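Local coordinates for putative malic enzyme ((S)-malate:NAD+ oxidoreductase (decarboxylating)) (Streptococcus pyogenes, PDB 2A9F), which probably catalyses the NAD+-dependent oxidative decarboxylation of (S)-malate with the help of a divalent metal ion, as a member of the malic enzyme family, at residues A103-I108 with I328-L333; L182-D187 with M279-V284. All coordinates share one frame; numbering follows the deposited sequence.

Interaction 1: residues A103-I108 with I328-L333; sequences AGVDAI and IFRGAL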
# COMPACT_ATOMS: atom_id res chain seq x y z
N ALA A 103 18.52 3.29 -2.12
CA ALA A 103 18.55 3.48 -0.67
C ALA A 103 17.90 2.21 -0.19
O ALA A 103 17.47 1.42 -1.01
CB ALA A 103 17.74 4.70 -0.30
N GLY A 104 17.81 1.96 1.10
CA GLY A 104 17.17 0.71 1.50
C GLY A 104 15.70 0.88 1.82
O GLY A 104 15.15 0.20 2.68
N VAL A 105 15.05 1.80 1.10
CA VAL A 105 13.65 2.12 1.36
C VAL A 105 12.62 1.22 0.71
O VAL A 105 12.67 0.95 -0.48
CB VAL A 105 13.34 3.58 0.93
CG1 VAL A 105 11.96 4.02 1.49
CG2 VAL A 105 14.47 4.50 1.40
N ASP A 106 11.68 0.75 1.52
CA ASP A 106 10.58 -0.08 1.04
C ASP A 106 9.48 0.91 0.62
O ASP A 106 8.95 1.66 1.44
CB ASP A 106 10.08 -1.01 2.16
CG ASP A 106 11.10 -2.10 2.54
OD1 ASP A 106 11.49 -2.91 1.65
OD2 ASP A 106 11.52 -2.14 3.73
N ALA A 107 9.18 0.93 -0.67
CA ALA A 107 8.16 1.83 -1.19
C ALA A 107 7.05 1.04 -1.88
O ALA A 107 7.32 0.16 -2.70
CB ALA A 107 8.81 2.84 -2.18
N ILE A 108 5.81 1.37 -1.54
CA ILE A 108 4.62 0.74 -2.08
C ILE A 108 3.99 1.70 -3.10
O ILE A 108 3.64 2.82 -2.76
CB ILE A 108 3.54 0.51 -0.96
CG1 ILE A 108 4.12 -0.25 0.22
CG2 ILE A 108 2.35 -0.26 -1.54
CD1 ILE A 108 4.53 -1.66 -0.09
N ILE A 328 16.99 11.44 0.93
CA ILE A 328 16.16 12.26 1.79
C ILE A 328 15.19 11.47 2.65
O ILE A 328 15.00 11.79 3.83
CB ILE A 328 15.36 13.28 0.96
CG1 ILE A 328 16.31 14.07 0.07
CG2 ILE A 328 14.61 14.24 1.89
CD1 ILE A 328 15.62 15.04 -0.82
N PHE A 329 14.56 10.45 2.08
CA PHE A 329 13.64 9.64 2.88
C PHE A 329 14.42 8.66 3.74
O PHE A 329 13.99 8.34 4.85
CB PHE A 329 12.65 8.86 2.01
CG PHE A 329 11.48 9.67 1.54
CD1 PHE A 329 11.50 10.28 0.29
CD2 PHE A 329 10.35 9.80 2.34
CE1 PHE A 329 10.41 11.00 -0.16
CE2 PHE A 329 9.25 10.52 1.89
CZ PHE A 329 9.28 11.12 0.64
N ARG A 330 15.55 8.18 3.23
CA ARG A 330 16.34 7.24 4.02
C ARG A 330 16.78 7.99 5.28
O ARG A 330 16.67 7.47 6.39
CB ARG A 330 17.56 6.73 3.23
CG ARG A 330 18.64 6.06 4.10
CD ARG A 330 18.03 5.12 5.15
NE ARG A 330 17.46 3.92 4.55
CZ ARG A 330 16.49 3.20 5.11
NH1 ARG A 330 16.00 3.56 6.28
NH2 ARG A 330 16.04 2.12 4.52
N GLY A 331 17.25 9.23 5.09
CA GLY A 331 17.67 10.06 6.20
C GLY A 331 16.52 10.41 7.12
O GLY A 331 16.65 10.38 8.35
N ALA A 332 15.37 10.74 6.53
CA ALA A 332 14.18 11.10 7.28
C ALA A 332 13.62 9.91 8.07
O ALA A 332 13.21 10.07 9.23
CB ALA A 332 13.12 11.62 6.31
N LEU A 333 13.59 8.74 7.43
CA LEU A 333 13.11 7.50 8.05
C LEU A 333 14.00 7.15 9.24
O LEU A 333 13.52 6.86 10.33
CB LEU A 333 13.16 6.36 7.03
CG LEU A 333 11.88 5.74 6.45
CD1 LEU A 333 10.63 6.52 6.86
CD2 LEU A 333 12.01 5.65 4.93
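Val105 and Leu333 form the close-packed, buried part of this contact: CG1 of Val105 rests 3.8 Å from CD2 of Leu333, the two side chains crossing at a slant. The Val105 branches divide the work. CG1, anti to the backbone N (chi1 -168°), meets the leucine, while CG2 lies over one face of the Arg330 guanidinium. Toward the more open side the packing thins out. Ala103 CB comes no nearer than 4.1 Å to Arg330 CB, and the arginine, bent at chi2 and chi3, brings the edge of its guanidinium up to Gly104. NH2 of Arg330 ends 2.8 Å from Gly104 O, and Arg330 NH2 is hydrogen-bonded to Asn66 OD1; NH1 makes a salt bridge to Asp334. Asn66 ND2 bonds Gly104 O in turn, so one amide ties the turn before the strand to the arginine. Helix 325-335 thus lies against the entry to strand 106-111, outermost in the parallel sheet within this chain; Val24 N of the second subunit bonds Asp106 OD1 there. Val105 and Leu333 both touch Val68 of the adjacent strand 67-72, and Phe99 of helix 85-102 packs against Val105 and meets Phe329 edge-to-face.

Interaction 2: residues L182-D187 with M279-V284; sequences LKKSLD and MAARPV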
# COMPACT_ATOMS: atom_id res chain seq x y z
N LEU A 182 34.06 28.87 -10.06
CA LEU A 182 33.91 30.23 -10.55
C LEU A 182 34.70 31.15 -9.61
O LEU A 182 35.12 32.24 -10.00
CB LEU A 182 32.43 30.64 -10.58
CG LEU A 182 31.82 30.72 -11.98
CD1 LEU A 182 32.00 29.39 -12.68
CD2 LEU A 182 30.36 31.09 -11.91
N LYS A 183 34.90 30.67 -8.39
CA LYS A 183 35.62 31.39 -7.35
C LYS A 183 34.77 32.49 -6.76
O LYS A 183 35.28 33.54 -6.36
CB LYS A 183 36.92 31.99 -7.90
CG LYS A 183 38.16 31.14 -7.65
CD LYS A 183 38.05 29.76 -8.28
CE LYS A 183 39.35 28.98 -8.11
NZ LYS A 183 39.73 28.83 -6.68
N LYS A 184 33.47 32.26 -6.69
CA LYS A 184 32.55 33.25 -6.13
C LYS A 184 31.79 32.62 -4.96
O LYS A 184 31.81 31.41 -4.80
CB LYS A 184 31.57 33.69 -7.22
CG LYS A 184 32.25 34.08 -8.53
CD LYS A 184 31.26 34.43 -9.65
CE LYS A 184 31.99 34.79 -10.94
NZ LYS A 184 31.07 35.01 -12.09
N SER A 185 31.15 33.44 -4.14
CA SER A 185 30.38 32.91 -3.03
C SER A 185 28.89 32.97 -3.39
O SER A 185 28.52 33.49 -4.44
CB SER A 185 30.63 33.71 -1.75
OG SER A 185 29.87 33.20 -0.66
N LEU A 186 28.05 32.45 -2.50
CA LEU A 186 26.62 32.45 -2.74
C LEU A 186 26.03 33.79 -2.27
O LEU A 186 24.85 34.08 -2.51
CB LEU A 186 25.97 31.28 -1.98
CG LEU A 186 24.50 30.96 -2.26
CD1 LEU A 186 24.29 30.66 -3.74
CD2 LEU A 186 24.10 29.77 -1.39
N ASP A 187 26.86 34.60 -1.62
CA ASP A 187 26.44 35.90 -1.12
C ASP A 187 27.01 36.99 -2.00
O ASP A 187 26.86 38.17 -1.70
CB ASP A 187 26.94 36.13 0.31
CG ASP A 187 26.64 34.97 1.24
OD1 ASP A 187 25.54 34.95 1.83
OD2 ASP A 187 27.51 34.07 1.36
N MET A 279 25.24 38.80 -19.73
CA MET A 279 25.24 38.27 -18.36
C MET A 279 26.61 38.51 -17.74
O MET A 279 27.51 39.04 -18.38
CB MET A 279 24.93 36.77 -18.35
CG MET A 279 23.49 36.40 -18.69
SD MET A 279 23.18 34.62 -18.47
CE MET A 279 23.28 34.49 -16.71
N ALA A 280 26.78 38.11 -16.48
CA ALA A 280 28.06 38.28 -15.80
C ALA A 280 29.18 37.54 -16.56
O ALA A 280 28.96 37.05 -17.67
CB ALA A 280 27.97 37.79 -14.36
N ALA A 281 30.36 37.47 -15.95
CA ALA A 281 31.54 36.85 -16.57
C ALA A 281 31.41 35.38 -16.94
O ALA A 281 31.49 35.03 -18.13
CB ALA A 281 32.75 37.05 -15.68
N ARG A 282 31.25 34.52 -15.94
CA ARG A 282 31.09 33.07 -16.16
C ARG A 282 29.62 32.75 -15.87
O ARG A 282 29.25 32.30 -14.78
CB ARG A 282 31.99 32.28 -15.19
CG ARG A 282 33.40 32.84 -15.03
CD ARG A 282 34.39 32.34 -16.08
NE ARG A 282 35.35 31.41 -15.49
CZ ARG A 282 36.45 30.98 -16.10
NH1 ARG A 282 36.72 31.40 -17.33
NH2 ARG A 282 37.26 30.13 -15.49
N PRO A 283 28.76 32.98 -16.87
CA PRO A 283 27.32 32.74 -16.74
C PRO A 283 26.87 31.28 -16.68
O PRO A 283 27.05 30.52 -17.64
CB PRO A 283 26.75 33.48 -17.94
CG PRO A 283 27.80 33.26 -18.97
CD PRO A 283 29.08 33.51 -18.21
N VAL A 284 26.29 30.89 -15.55
CA VAL A 284 25.77 29.54 -15.39
C VAL A 284 24.33 29.64 -15.87
O VAL A 284 23.76 30.73 -15.90
CB VAL A 284 25.81 29.09 -13.90
CG1 VAL A 284 25.28 27.68 -13.77
CG2 VAL A 284 27.22 29.18 -13.37
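Leu182 begins the first segment by lying alongside Arg282, and it gives the larger share of this segment's side. Its CG is 3.6 Å from Arg282 CB, and CD1 reaches the same carbon at 3.8 Å, so the fork of the leucine fits over the root of the arginine, the two side chains running antiparallel past one another. CD2 goes deeper: it stands 3.3 Å from the Arg282 carbonyl O, a methyl against a polar atom, and 4.0 Å from CG2 of Val284, the buried apolar floor here. Arg282 sends its CG anti to the carbonyl carbon (chi1 -43°), then bends at chi2 and chi3, and its charged end makes a cation-pi contact with Tyr306. Leu182 and Arg282 also touch a crystal neighbour, so the lattice may influence their pose.

Further on, Lys184 runs fully extended beyond CG toward the other loop. NZ stops 3.9 Å from Arg282 N and 4.5 Å from Ala281 CB, an approach to a backbone nitrogen and a methyl. The like charge of Arg282 NE stays 6.5 Å from Lys184 NZ. At Ser185 the chain turns away from the contact, OG giving a weak hydrogen bond to Asp187 OD2, and Leu186 plugs into helix 162-180 against Ile175, Phe176 and Leu179.

Both loops lead into parallel strands of the Rossmann-type sheet, 190-194 and 284-287, with strand 262-264 between them. Ile261, just ahead of that middle strand, touches Leu182 and Lys184 and shares a backbone hydrogen bond with Val284, while helix 162-180 reaches Val284 through Ser178.

Along the chain, both segments of interaction 2 fall between those of interaction 1: 103-108 comes first, then 182-187 and 279-284, and finally 328-333. The two contacts flank the middle of the molecule, about 35 Å apart between centres and about 17 Å between nearest atoms, without touching. Interaction 1 brings the NAD-binding family region back onto the N-terminal one, setting helix 325-335 against the four-stranded parallel sheet and joining the two parts of the enzyme. Interaction 2 stays within the NAD-binding region, at the surface, where loops enter the six-stranded sheet. One contact therefore links regions, whereas the other belongs to the periphery of one of them.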